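Local coordinates for protein endo-arabinase (Bacteroides thetaiotaomicron, PDB 5C0P) that probably hydrolyses glycosidic bonds in L-arabinan, as a magnesium-binding member of glycoside hydrolase family 43 with a five-bladed beta-propeller fold, at residues A[29-34]-A[273-278]; A[37-42]-A[54-59]; A[161-166]-A[181-186]; A[186-191]-A[219-224]. All coordinates share one frame; numbering follows the deposited sequence.

Contact 1 of 4, residues A[29-34]-A[273-278]. With GOL (glycerol), chain I.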
# COMPACT_ATOMS: atom_id res chain seq x y z
N PRO A 29 -2.35 -0.93 -7.41
CA PRO A 29 -1.37 -0.09 -8.11
C PRO A 29 -0.87 1.10 -7.30
O PRO A 29 -1.63 2.01 -6.93
CB PRO A 29 -2.13 0.39 -9.34
CG PRO A 29 -3.55 0.46 -8.88
CD PRO A 29 -3.72 -0.70 -7.92
N PHE A 30 0.42 1.08 -7.02
CA PHE A 30 1.09 2.17 -6.33
C PHE A 30 1.90 2.94 -7.36
O PHE A 30 2.72 2.36 -8.08
CB PHE A 30 2.02 1.59 -5.26
CG PHE A 30 2.69 2.63 -4.40
CD1 PHE A 30 3.78 3.36 -4.88
CD2 PHE A 30 2.25 2.87 -3.11
CE1 PHE A 30 4.40 4.31 -4.10
CE2 PHE A 30 2.88 3.83 -2.31
CZ PHE A 30 3.96 4.55 -2.81
N ILE A 31 1.69 4.25 -7.44
CA ILE A 31 2.41 5.09 -8.40
C ILE A 31 3.55 5.82 -7.71
O ILE A 31 3.33 6.63 -6.80
CB ILE A 31 1.48 6.15 -9.02
CG1 ILE A 31 0.28 5.49 -9.71
CG2 ILE A 31 2.28 7.05 -9.99
CD1 ILE A 31 0.67 4.51 -10.82
N LEU A 32 4.78 5.53 -8.14
CA LEU A 32 5.95 6.28 -7.70
C LEU A 32 6.13 7.48 -8.63
O LEU A 32 6.34 7.30 -9.83
CB LEU A 32 7.20 5.40 -7.74
CG LEU A 32 8.54 6.12 -7.54
CD1 LEU A 32 8.67 6.73 -6.14
CD2 LEU A 32 9.67 5.16 -7.81
N VAL A 33 6.04 8.69 -8.08
CA VAL A 33 6.35 9.91 -8.82
C VAL A 33 7.80 10.26 -8.55
O VAL A 33 8.15 10.67 -7.44
CB VAL A 33 5.45 11.08 -8.39
CG1 VAL A 33 5.72 12.32 -9.25
CG2 VAL A 33 4.00 10.69 -8.46
N ASP A 34 8.66 10.06 -9.54
CA ASP A 34 10.08 10.29 -9.33
C ASP A 34 10.53 11.58 -10.00
O ASP A 34 10.65 11.64 -11.22
CB ASP A 34 10.90 9.13 -9.89
CG ASP A 34 12.36 9.26 -9.56
OD1 ASP A 34 12.67 9.49 -8.37
OD2 ASP A 34 13.19 9.18 -10.50
N MSE A 273 -3.89 13.07 -6.88
CA MSE A 273 -4.50 11.95 -7.59
C MSE A 273 -4.66 10.77 -6.66
O MSE A 273 -3.90 10.61 -5.71
CB MSE A 273 -3.60 11.49 -8.75
CG MSE A 273 -3.08 12.59 -9.64
SE MSE A 273 -4.46 13.27 -10.81
CE MSE A 273 -4.70 11.68 -11.88
N ILE A 274 -5.64 9.91 -6.95
CA ILE A 274 -5.75 8.61 -6.29
C ILE A 274 -5.49 7.51 -7.31
O ILE A 274 -5.82 7.65 -8.48
CB ILE A 274 -7.13 8.44 -5.60
CG1 ILE A 274 -7.17 7.16 -4.75
CG2 ILE A 274 -8.26 8.45 -6.62
CD1 ILE A 274 -8.38 7.10 -3.80
N SER A 275 -4.85 6.44 -6.85
CA SER A 275 -4.62 5.25 -7.67
C SER A 275 -5.09 4.01 -6.91
O SER A 275 -4.71 3.80 -5.75
CB SER A 275 -3.12 5.12 -7.99
OG SER A 275 -2.82 3.91 -8.67
N TYR A 276 -5.92 3.20 -7.56
CA TYR A 276 -6.42 1.96 -6.96
C TYR A 276 -6.82 1.01 -8.07
O TYR A 276 -6.81 1.40 -9.23
CB TYR A 276 -7.61 2.24 -6.03
CG TYR A 276 -8.88 2.78 -6.67
CD1 TYR A 276 -9.94 1.94 -6.98
CD2 TYR A 276 -9.02 4.14 -6.91
CE1 TYR A 276 -11.12 2.45 -7.53
CE2 TYR A 276 -10.19 4.66 -7.46
CZ TYR A 276 -11.23 3.80 -7.77
OH TYR A 276 -12.39 4.32 -8.31
N HIS A 277 -7.19 -0.23 -7.75
CA HIS A 277 -7.66 -1.11 -8.81
C HIS A 277 -9.16 -1.33 -8.71
O HIS A 277 -9.72 -1.27 -7.62
CB HIS A 277 -6.92 -2.46 -8.83
CG HIS A 277 -7.32 -3.38 -7.72
ND1 HIS A 277 -6.54 -3.57 -6.60
CD2 HIS A 277 -8.43 -4.14 -7.54
CE1 HIS A 277 -7.14 -4.42 -5.78
NE2 HIS A 277 -8.30 -4.78 -6.33
N ALA A 278 -9.80 -1.57 -9.84
CA ALA A 278 -11.21 -1.94 -9.87
C ALA A 278 -11.46 -2.75 -11.14
O ALA A 278 -10.72 -2.61 -12.11
CB ALA A 278 -12.09 -0.70 -9.86
C1 GOL I . -12.26 9.14 -7.38
C2 GOL I . -12.76 8.69 -6.01
O2 GOL I . -11.91 9.21 -5.01
C3 GOL I . -12.74 7.17 -5.93
O3 GOL I . -13.75 6.65 -6.77
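Pro29 and Ser275 carry this contact, the proline spread along the backbone of 275-277 and its carbonyl taking the one hydrogen bond that passes between the segments. Ser275 is the donor, with OG 2.8 Å from Pro29 O. Its hydroxyl gets there by lying trans to the backbone N (chi1 174°). The donor stands well above the carbonyl plane, 51° out of it, so the bond does not follow a lone pair. The pyrrolidine ring then settles against the Tyr276-His277 peptide: Pro29 CG is 3.4 Å from Tyr276 O, and Pro29 CD is 3.5 Å from His277 N. CD also touches His277 CB, lying near the plane of the imidazole at its edge. Ile31 adds a smaller piece, its CG1 methylene lying 3.6 Å from Ser275 OG.

Two rings on this strand lead elsewhere. Tyr276 turns from the contact, and its OH bonds to Asp257 and, at 3.1 Å, to O3 of a glycerol probably left from crystallisation. His277 is held through ND1 by the backbone N of Asp28 and through NE2 by Asn280; its side chain is about 4 Å from that of His261, a ligand of the bound magnesium, at the nearest atoms.

In the propeller, strand 30-34 belongs to the first blade and 272-278 to the last, so the ring of blades closes here. No backbone bond pairs the two strands. Proline and isoleucine carbons pack on the strand's backbone and serine, with one buried hydroxyl-carbonyl bond that satisfies Pro29 O and gives the serine side chain a definite direction.

Contact 2 of 4, residues A[37-42]-A[54-59]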
# COMPACT_ATOMS: atom_id res chain seq x y z
N THR A 37 14.23 11.36 -12.15
CA THR A 37 14.22 10.91 -13.54
C THR A 37 13.03 11.49 -14.30
O THR A 37 12.88 11.26 -15.50
CB THR A 37 14.19 9.37 -13.64
OG1 THR A 37 12.99 8.86 -13.03
CG2 THR A 37 15.42 8.78 -12.95
N SER A 38 12.19 12.23 -13.58
CA SER A 38 11.03 12.90 -14.17
C SER A 38 10.10 11.91 -14.87
O SER A 38 9.70 12.10 -16.03
CB SER A 38 11.47 14.01 -15.14
OG SER A 38 10.38 14.86 -15.44
N MSE A 39 9.77 10.83 -14.15
CA MSE A 39 8.94 9.75 -14.67
C MSE A 39 8.07 9.19 -13.57
O MSE A 39 8.39 9.32 -12.38
CB MSE A 39 9.82 8.60 -15.21
CG MSE A 39 10.56 8.89 -16.51
SE MSE A 39 9.34 8.79 -18.04
CE MSE A 39 10.67 9.05 -19.42
N TYR A 40 6.98 8.54 -13.97
CA TYR A 40 6.14 7.77 -13.06
C TYR A 40 6.48 6.29 -13.22
O TYR A 40 6.74 5.82 -14.33
CB TYR A 40 4.67 7.94 -13.43
CG TYR A 40 4.15 9.36 -13.40
CD1 TYR A 40 3.70 9.93 -12.22
CD2 TYR A 40 4.08 10.12 -14.57
CE1 TYR A 40 3.20 11.22 -12.19
CE2 TYR A 40 3.58 11.42 -14.55
CZ TYR A 40 3.15 11.95 -13.35
OH TYR A 40 2.65 13.23 -13.32
N TYR A 41 6.49 5.56 -12.11
CA TYR A 41 6.80 4.13 -12.14
C TYR A 41 5.71 3.34 -11.46
O TYR A 41 5.26 3.70 -10.37
CB TYR A 41 8.15 3.84 -11.46
CG TYR A 41 9.31 4.52 -12.13
CD1 TYR A 41 9.58 5.87 -11.89
CD2 TYR A 41 10.14 3.83 -13.01
CE1 TYR A 41 10.64 6.50 -12.52
CE2 TYR A 41 11.20 4.45 -13.64
CZ TYR A 41 11.45 5.79 -13.39
OH TYR A 41 12.50 6.39 -14.03
N LEU A 42 5.32 2.25 -12.09
CA LEU A 42 4.32 1.34 -11.53
C LEU A 42 4.94 -0.05 -11.44
O LEU A 42 5.09 -0.76 -12.45
CB LEU A 42 3.07 1.33 -12.42
CG LEU A 42 1.89 0.41 -12.09
CD1 LEU A 42 1.53 0.48 -10.62
CD2 LEU A 42 0.69 0.79 -12.95
N LYS A 54 6.86 2.14 -16.80
CA LYS A 54 7.26 3.53 -16.64
C LYS A 54 6.41 4.40 -17.56
O LYS A 54 5.99 3.94 -18.62
CB LYS A 54 8.73 3.68 -17.01
CG LYS A 54 9.34 5.05 -16.79
CD LYS A 54 10.82 5.06 -17.21
CE LYS A 54 11.00 5.05 -18.72
NZ LYS A 54 12.44 5.03 -19.12
N SER A 55 6.15 5.64 -17.16
CA SER A 55 5.29 6.54 -17.94
C SER A 55 5.70 8.00 -17.78
O SER A 55 6.13 8.40 -16.70
CB SER A 55 3.84 6.38 -17.52
OG SER A 55 2.99 7.19 -18.32
N LYS A 56 5.56 8.79 -18.84
CA LYS A 56 5.77 10.22 -18.75
C LYS A 56 4.55 10.94 -18.19
O LYS A 56 4.69 12.05 -17.67
CB LYS A 56 6.09 10.83 -20.12
CG LYS A 56 7.40 10.39 -20.76
CD LYS A 56 7.48 10.96 -22.17
CE LYS A 56 8.80 10.69 -22.86
NZ LYS A 56 8.82 11.36 -24.20
N ASP A 57 3.37 10.34 -18.32
CA ASP A 57 2.14 11.10 -18.12
C ASP A 57 0.96 10.35 -17.50
O ASP A 57 -0.12 10.93 -17.37
CB ASP A 57 1.68 11.73 -19.45
CG ASP A 57 1.36 10.69 -20.53
OD1 ASP A 57 1.44 9.47 -20.26
OD2 ASP A 57 1.01 11.10 -21.66
N LEU A 58 1.19 9.08 -17.16
CA LEU A 58 0.19 8.16 -16.59
C LEU A 58 -0.76 7.55 -17.63
O LEU A 58 -1.53 6.64 -17.31
CB LEU A 58 -0.60 8.79 -15.43
CG LEU A 58 0.24 9.34 -14.28
CD1 LEU A 58 -0.64 10.22 -13.39
CD2 LEU A 58 0.83 8.20 -13.49
N SER A 59 -0.69 8.04 -18.86
CA SER A 59 -1.61 7.61 -19.91
C SER A 59 -1.06 6.46 -20.76
O SER A 59 -1.77 5.48 -21.02
CB SER A 59 -1.99 8.78 -20.82
OG SER A 59 -2.89 8.37 -21.82
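Tyr40 holds CG beside its backbone N and opposite the carbonyl carbon (chi1 -59°), which swings its ring across to Leu58, while selenomethionine Met39 folds back at chi2 (-76°). Lys54 leaves extended, CG anti to the backbone N, and runs beside Tyr41 before a bend at chi3 (75°) turns CE toward the Met39 methyl end. On the Tyr40 side, Leu58 CD2 sits over one face of the phenol, 3.7 Å from the ring centroid and displaced toward the rim, a CH-pi contact with the two side chains nearly perpendicular. The ring edge faces backbone instead: Tyr40 CE2 is 3.4 Å from Lys56 O. On the other face of the sheet, Tyr41 and Lys54 point the same way, and Lys54 CD comes to 3.6 Å from Tyr41 CE2 while its CG lies over the ring. Selenium of Met39 rests 3.5 Å from Ser55 O and also touches Lys56 CG.

Tyr40 and Ser55 form an antiparallel hydrogen-bonded pair. Tyr40 N gives to Ser55 O at 2.9 Å, and Ser55 N returns the bond to Tyr40 O. Just beyond the strand, Ser55 OG bonds Thr60 O and accepts from Asp57 N and from Leu58 N, the latter at 2.9 Å; an ST turn and an ST motif on the same hydroxyl bend the chain so that Leu58 comes back over Tyr40.

Lys54 NZ ends in salt bridges with Glu15 and Glu64. The hairpin 39-45/50-55 forms the middle of its blade, with strand 30-34 beside 39-45 and strand 60-68 beside 50-55, and Tyr40 OH reaches on to Leu268 N, in the turn between strands 260-266 and 272-278 of the last blade.

Contact 3 of 4, residues A[161-166]-A[181-186]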
# COMPACT_ATOMS: atom_id res chain seq x y z
N GLY A 161 -9.96 -7.79 11.48
CA GLY A 161 -8.68 -7.38 10.92
C GLY A 161 -8.15 -6.16 11.64
O GLY A 161 -8.94 -5.33 12.09
N GLU A 162 -6.83 -6.06 11.74
CA GLU A 162 -6.19 -5.01 12.53
C GLU A 162 -5.23 -4.19 11.67
O GLU A 162 -4.61 -4.72 10.75
CB GLU A 162 -5.45 -5.64 13.70
CG GLU A 162 -6.39 -6.31 14.72
CD GLU A 162 -5.67 -7.12 15.79
OE1 GLU A 162 -4.43 -7.24 15.76
OE2 GLU A 162 -6.38 -7.66 16.69
N ILE A 163 -5.11 -2.91 11.98
CA ILE A 163 -4.10 -2.06 11.36
C ILE A 163 -3.21 -1.46 12.45
O ILE A 163 -3.71 -0.99 13.49
CB ILE A 163 -4.75 -0.96 10.49
CG1 ILE A 163 -5.32 -1.60 9.22
CG2 ILE A 163 -3.73 0.12 10.12
CD1 ILE A 163 -6.11 -0.66 8.32
N TYR A 164 -1.89 -1.52 12.22
CA TYR A 164 -0.87 -1.08 13.19
C TYR A 164 0.02 0.01 12.63
O TYR A 164 0.23 0.07 11.42
CB TYR A 164 0.04 -2.24 13.59
CG TYR A 164 -0.62 -3.25 14.48
CD1 TYR A 164 -1.39 -4.27 13.95
CD2 TYR A 164 -0.47 -3.18 15.86
CE1 TYR A 164 -2.02 -5.18 14.77
CE2 TYR A 164 -1.10 -4.09 16.69
CZ TYR A 164 -1.87 -5.09 16.14
OH TYR A 164 -2.49 -6.01 16.97
N ALA A 165 0.56 0.83 13.52
CA ALA A 165 1.65 1.74 13.17
C ALA A 165 2.86 1.47 14.06
O ALA A 165 2.72 1.04 15.21
CB ALA A 165 1.22 3.19 13.31
N GLN A 166 4.05 1.75 13.53
CA GLN A 166 5.27 1.55 14.30
C GLN A 166 6.37 2.43 13.71
O GLN A 166 6.50 2.48 12.49
CB GLN A 166 5.69 0.08 14.21
CG GLN A 166 6.75 -0.34 15.21
CD GLN A 166 7.00 -1.82 15.18
OE1 GLN A 166 6.54 -2.53 14.28
NE2 GLN A 166 7.75 -2.31 16.17
N LEU A 181 -1.62 -0.69 17.88
CA LEU A 181 -2.89 -0.96 17.21
C LEU A 181 -3.69 0.32 17.02
O LEU A 181 -4.04 1.00 17.98
CB LEU A 181 -3.71 -1.98 18.02
CG LEU A 181 -5.12 -2.28 17.49
CD1 LEU A 181 -5.05 -2.99 16.17
CD2 LEU A 181 -5.89 -3.13 18.49
N LEU A 182 -3.96 0.64 15.76
CA LEU A 182 -4.70 1.86 15.40
C LEU A 182 -6.21 1.66 15.49
O LEU A 182 -6.92 2.47 16.10
CB LEU A 182 -4.31 2.31 14.00
CG LEU A 182 -2.82 2.61 13.82
CD1 LEU A 182 -2.57 3.27 12.48
CD2 LEU A 182 -2.29 3.50 14.93
N PHE A 183 -6.69 0.58 14.88
CA PHE A 183 -8.11 0.24 14.92
C PHE A 183 -8.32 -1.13 14.34
O PHE A 183 -7.42 -1.69 13.70
CB PHE A 183 -8.98 1.27 14.19
CG PHE A 183 -8.63 1.49 12.74
CD1 PHE A 183 -9.13 0.65 11.74
CD2 PHE A 183 -7.83 2.56 12.37
CE1 PHE A 183 -8.81 0.87 10.41
CE2 PHE A 183 -7.51 2.79 11.04
CZ PHE A 183 -8.00 1.94 10.06
N LYS A 184 -9.51 -1.67 14.58
CA LYS A 184 -9.96 -2.90 13.94
C LYS A 184 -10.98 -2.53 12.88
O LYS A 184 -11.68 -1.53 13.00
CB LYS A 184 -10.57 -3.83 14.98
CG LYS A 184 -9.61 -4.18 16.11
CD LYS A 184 -10.24 -5.11 17.12
CE LYS A 184 -9.17 -5.62 18.08
NZ LYS A 184 -9.73 -6.54 19.12
N ALA A 185 -11.08 -3.35 11.84
CA ALA A 185 -11.94 -3.04 10.70
C ALA A 185 -13.40 -2.79 11.08
O ALA A 185 -14.08 -1.95 10.47
CB ALA A 185 -11.84 -4.12 9.63
N SER A 186 -13.89 -3.51 12.09
CA SER A 186 -15.29 -3.39 12.49
C SER A 186 -15.66 -1.99 13.02
O SER A 186 -16.84 -1.68 13.18
CB SER A 186 -15.65 -4.43 13.54
OG SER A 186 -15.02 -4.10 14.77
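Leu181 opens the pairing with Tyr164 in an antiparallel strand pair of a propeller blade, interrupted by a beta bulge where the register slips by one between Ile163 and Tyr164. Leu181 CD1 lies over one face of the Tyr164 ring, 4.1 Å from the centroid and 21° off its normal, and also rests on Glu162 CB. That phenol is steadied from its own strand: Tyr164 OH donates to Glu162 OE1 at 2.6 Å, from above the carboxylate plane.

At Leu182 the backbone N bonds to Ile163 O at 2.8 Å. Leu182 CD1 and CD2 both rest on Ala165 CB. Phe183 follows, its CG set between backbone N and carbonyl carbon (chi1 58°), which lays the ring alongside Ile163; Phe183 CZ is 3.7 Å from Ile163 CD1. The phenyl also meets Trp221 and Met219 of strand 217-224.

Lys184 returns to the face of Glu162, and the two chains run side by side. Their charges stay beyond salt-bridge range, Glu162 OE2 lying 4.3 Å from Lys184 NZ. A bound magnesium ion is about 4 Å from the Glu162 side chain at the nearest atoms.

With Ala185 the strand gives way to a 3-10 turn leading through Ser186. Gly161 O is held twice there, by Ala185 N in a hydrogen bond of 2.9 Å and by a CA-H...O contact from Lys184 CA at 3.2 Å.

Contact 4 of 4, residues A[186-191]-A[219-224]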
# COMPACT_ATOMS: atom_id res chain seq x y z
N SER A 186 -13.89 -3.51 12.09
CA SER A 186 -15.29 -3.39 12.49
C SER A 186 -15.66 -1.99 13.02
O SER A 186 -16.84 -1.68 13.18
CB SER A 186 -15.65 -4.43 13.54
OG SER A 186 -15.02 -4.10 14.77
N GLU A 187 -14.66 -1.17 13.30
CA GLU A 187 -14.92 0.19 13.79
C GLU A 187 -15.52 1.08 12.70
O GLU A 187 -16.13 2.11 13.01
CB GLU A 187 -13.64 0.80 14.35
CG GLU A 187 -13.13 0.02 15.54
CD GLU A 187 -11.90 0.61 16.17
OE1 GLU A 187 -11.81 1.86 16.30
OE2 GLU A 187 -11.02 -0.19 16.56
N ALA A 188 -15.32 0.70 11.44
CA ALA A 188 -15.92 1.45 10.34
C ALA A 188 -17.33 0.92 10.10
O ALA A 188 -17.51 -0.28 9.88
CB ALA A 188 -15.09 1.30 9.08
N PRO A 189 -18.33 1.81 10.12
CA PRO A 189 -19.72 1.35 10.03
C PRO A 189 -20.06 0.72 8.68
O PRO A 189 -21.03 -0.02 8.58
CB PRO A 189 -20.53 2.64 10.19
CG PRO A 189 -19.59 3.65 10.72
CD PRO A 189 -18.22 3.26 10.34
N TRP A 190 -19.28 1.02 7.64
CA TRP A 190 -19.60 0.52 6.31
C TRP A 190 -19.13 -0.91 6.11
O TRP A 190 -19.54 -1.58 5.16
CB TRP A 190 -19.01 1.42 5.23
CG TRP A 190 -17.52 1.63 5.34
CD1 TRP A 190 -16.88 2.66 5.98
CD2 TRP A 190 -16.49 0.78 4.80
NE1 TRP A 190 -15.52 2.51 5.87
CE2 TRP A 190 -15.25 1.37 5.15
CE3 TRP A 190 -16.48 -0.39 4.05
CZ2 TRP A 190 -14.03 0.82 4.78
CZ3 TRP A 190 -15.26 -0.94 3.67
CH2 TRP A 190 -14.05 -0.34 4.04
N VAL A 191 -18.28 -1.39 7.01
CA VAL A 191 -17.64 -2.69 6.85
C VAL A 191 -18.59 -3.86 7.12
O VAL A 191 -19.34 -3.85 8.10
CB VAL A 191 -16.39 -2.81 7.76
CG1 VAL A 191 -15.90 -4.25 7.83
CG2 VAL A 191 -15.29 -1.89 7.27
N MSE A 219 -6.27 8.58 6.73
CA MSE A 219 -5.83 7.25 6.32
C MSE A 219 -6.83 6.66 5.36
O MSE A 219 -8.04 6.68 5.61
CB MSE A 219 -5.62 6.29 7.49
CG MSE A 219 -5.04 4.94 7.01
SE MSE A 219 -5.02 3.66 8.40
CE MSE A 219 -3.51 4.42 9.36
N LEU A 220 -6.32 6.16 4.25
CA LEU A 220 -7.12 5.31 3.37
C LEU A 220 -6.80 3.86 3.68
O LEU A 220 -5.68 3.52 4.07
CB LEU A 220 -6.80 5.60 1.91
CG LEU A 220 -7.07 7.04 1.45
CD1 LEU A 220 -6.68 7.18 -0.01
CD2 LEU A 220 -8.53 7.41 1.65
N TRP A 221 -7.80 3.01 3.53
CA TRP A 221 -7.61 1.57 3.70
C TRP A 221 -8.78 0.86 3.04
O TRP A 221 -9.77 1.49 2.68
CB TRP A 221 -7.49 1.20 5.19
CG TRP A 221 -8.70 1.50 6.02
CD1 TRP A 221 -9.14 2.72 6.44
CD2 TRP A 221 -9.61 0.53 6.57
NE1 TRP A 221 -10.28 2.58 7.20
CE2 TRP A 221 -10.58 1.24 7.30
CE3 TRP A 221 -9.68 -0.86 6.51
CZ2 TRP A 221 -11.63 0.59 7.96
CZ3 TRP A 221 -10.72 -1.50 7.16
CH2 TRP A 221 -11.68 -0.78 7.88
N SER A 222 -8.66 -0.45 2.87
CA SER A 222 -9.71 -1.20 2.18
C SER A 222 -10.28 -2.37 2.97
O SER A 222 -9.59 -3.01 3.76
CB SER A 222 -9.21 -1.70 0.83
OG SER A 222 -9.14 -0.64 -0.10
N SER A 223 -11.55 -2.64 2.70
CA SER A 223 -12.27 -3.78 3.24
C SER A 223 -13.48 -4.03 2.35
O SER A 223 -13.59 -3.45 1.28
CB SER A 223 -12.70 -3.51 4.69
OG SER A 223 -13.05 -4.72 5.34
N PHE A 224 -14.38 -4.90 2.80
CA PHE A 224 -15.60 -5.19 2.04
C PHE A 224 -16.80 -4.51 2.68
O PHE A 224 -16.88 -4.43 3.91
CB PHE A 224 -15.80 -6.70 1.91
CG PHE A 224 -14.75 -7.35 1.07
CD1 PHE A 224 -13.54 -7.77 1.62
CD2 PHE A 224 -14.95 -7.49 -0.30
CE1 PHE A 224 -12.56 -8.34 0.82
CE2 PHE A 224 -13.98 -8.07 -1.10
CZ PHE A 224 -12.78 -8.49 -0.54
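Trp190 slides past Trp221 in the opposite direction, and following its side chain outward gives most of the contact. From CB the indole leaves between backbone N and carbonyl carbon; chi1 55° with chi2 -94° together turn the benzo half, rather than the pyrrole, to strand 219-224. CE3 is the first atom to arrive, at the carbonyl of Phe224. CZ3 comes next, 3.9 Å from Phe224 O and close to Ser223 CB as well. At the tip CH2 packs on Ser223 CB at 3.5 Å, with Ser223 N in the plane at the ring edge. CZ2 turns the corner to Trp221, over whose face it sits, 4.0 Å from Trp221 CZ2. The six-membered rings of Trp190 and Trp221 are oblique, their planes at 42°.

Two smaller residues fill in round Trp221. Ala188 CB meets its edge 3.7 Å from Trp221 CZ2, and Val191 CG2 is 3.8 Å from Trp221 CH2 while also lying over a face of Trp190. Val191 CA makes a CA-H...O contact with Phe224 O, and no conventional hydrogen bond joins the segments. The polar ends look elsewhere, Trp221 NE1 to Gln249 and Ser223 OG to Val203 O.

A type I turn, closed by Val191 N to Ala188 O, gathers Ala188, Trp190 and Val191 on the strand. This is a connecting loop of a five-bladed beta-propeller, after strand 178-184 of one blade, packed by its aromatic side chain on the next blade's strand 217-224.

In the fold
From the N terminus, segment 29-34 opens contact 1, which closes only at 273-278, near the C terminus, after almost the whole chain has passed; it joins the first blade of the propeller to the last. Contacts 2, 3 and 4 all nest inside that loop, follow one another in series, and none cross. Contact 2 closes a short hairpin in the first blade and shares its sheet with contact 1, Leu32 and Tyr41 being neighbours. On the far side of the chain's centre, contact 3 closes within another blade. Contact 4 starts at Ser186, where contact 3 ends, and ties that blade's outgoing loop to 219-224 of the next. Leu220 touches Ile274, bringing contact 4 to contact 1.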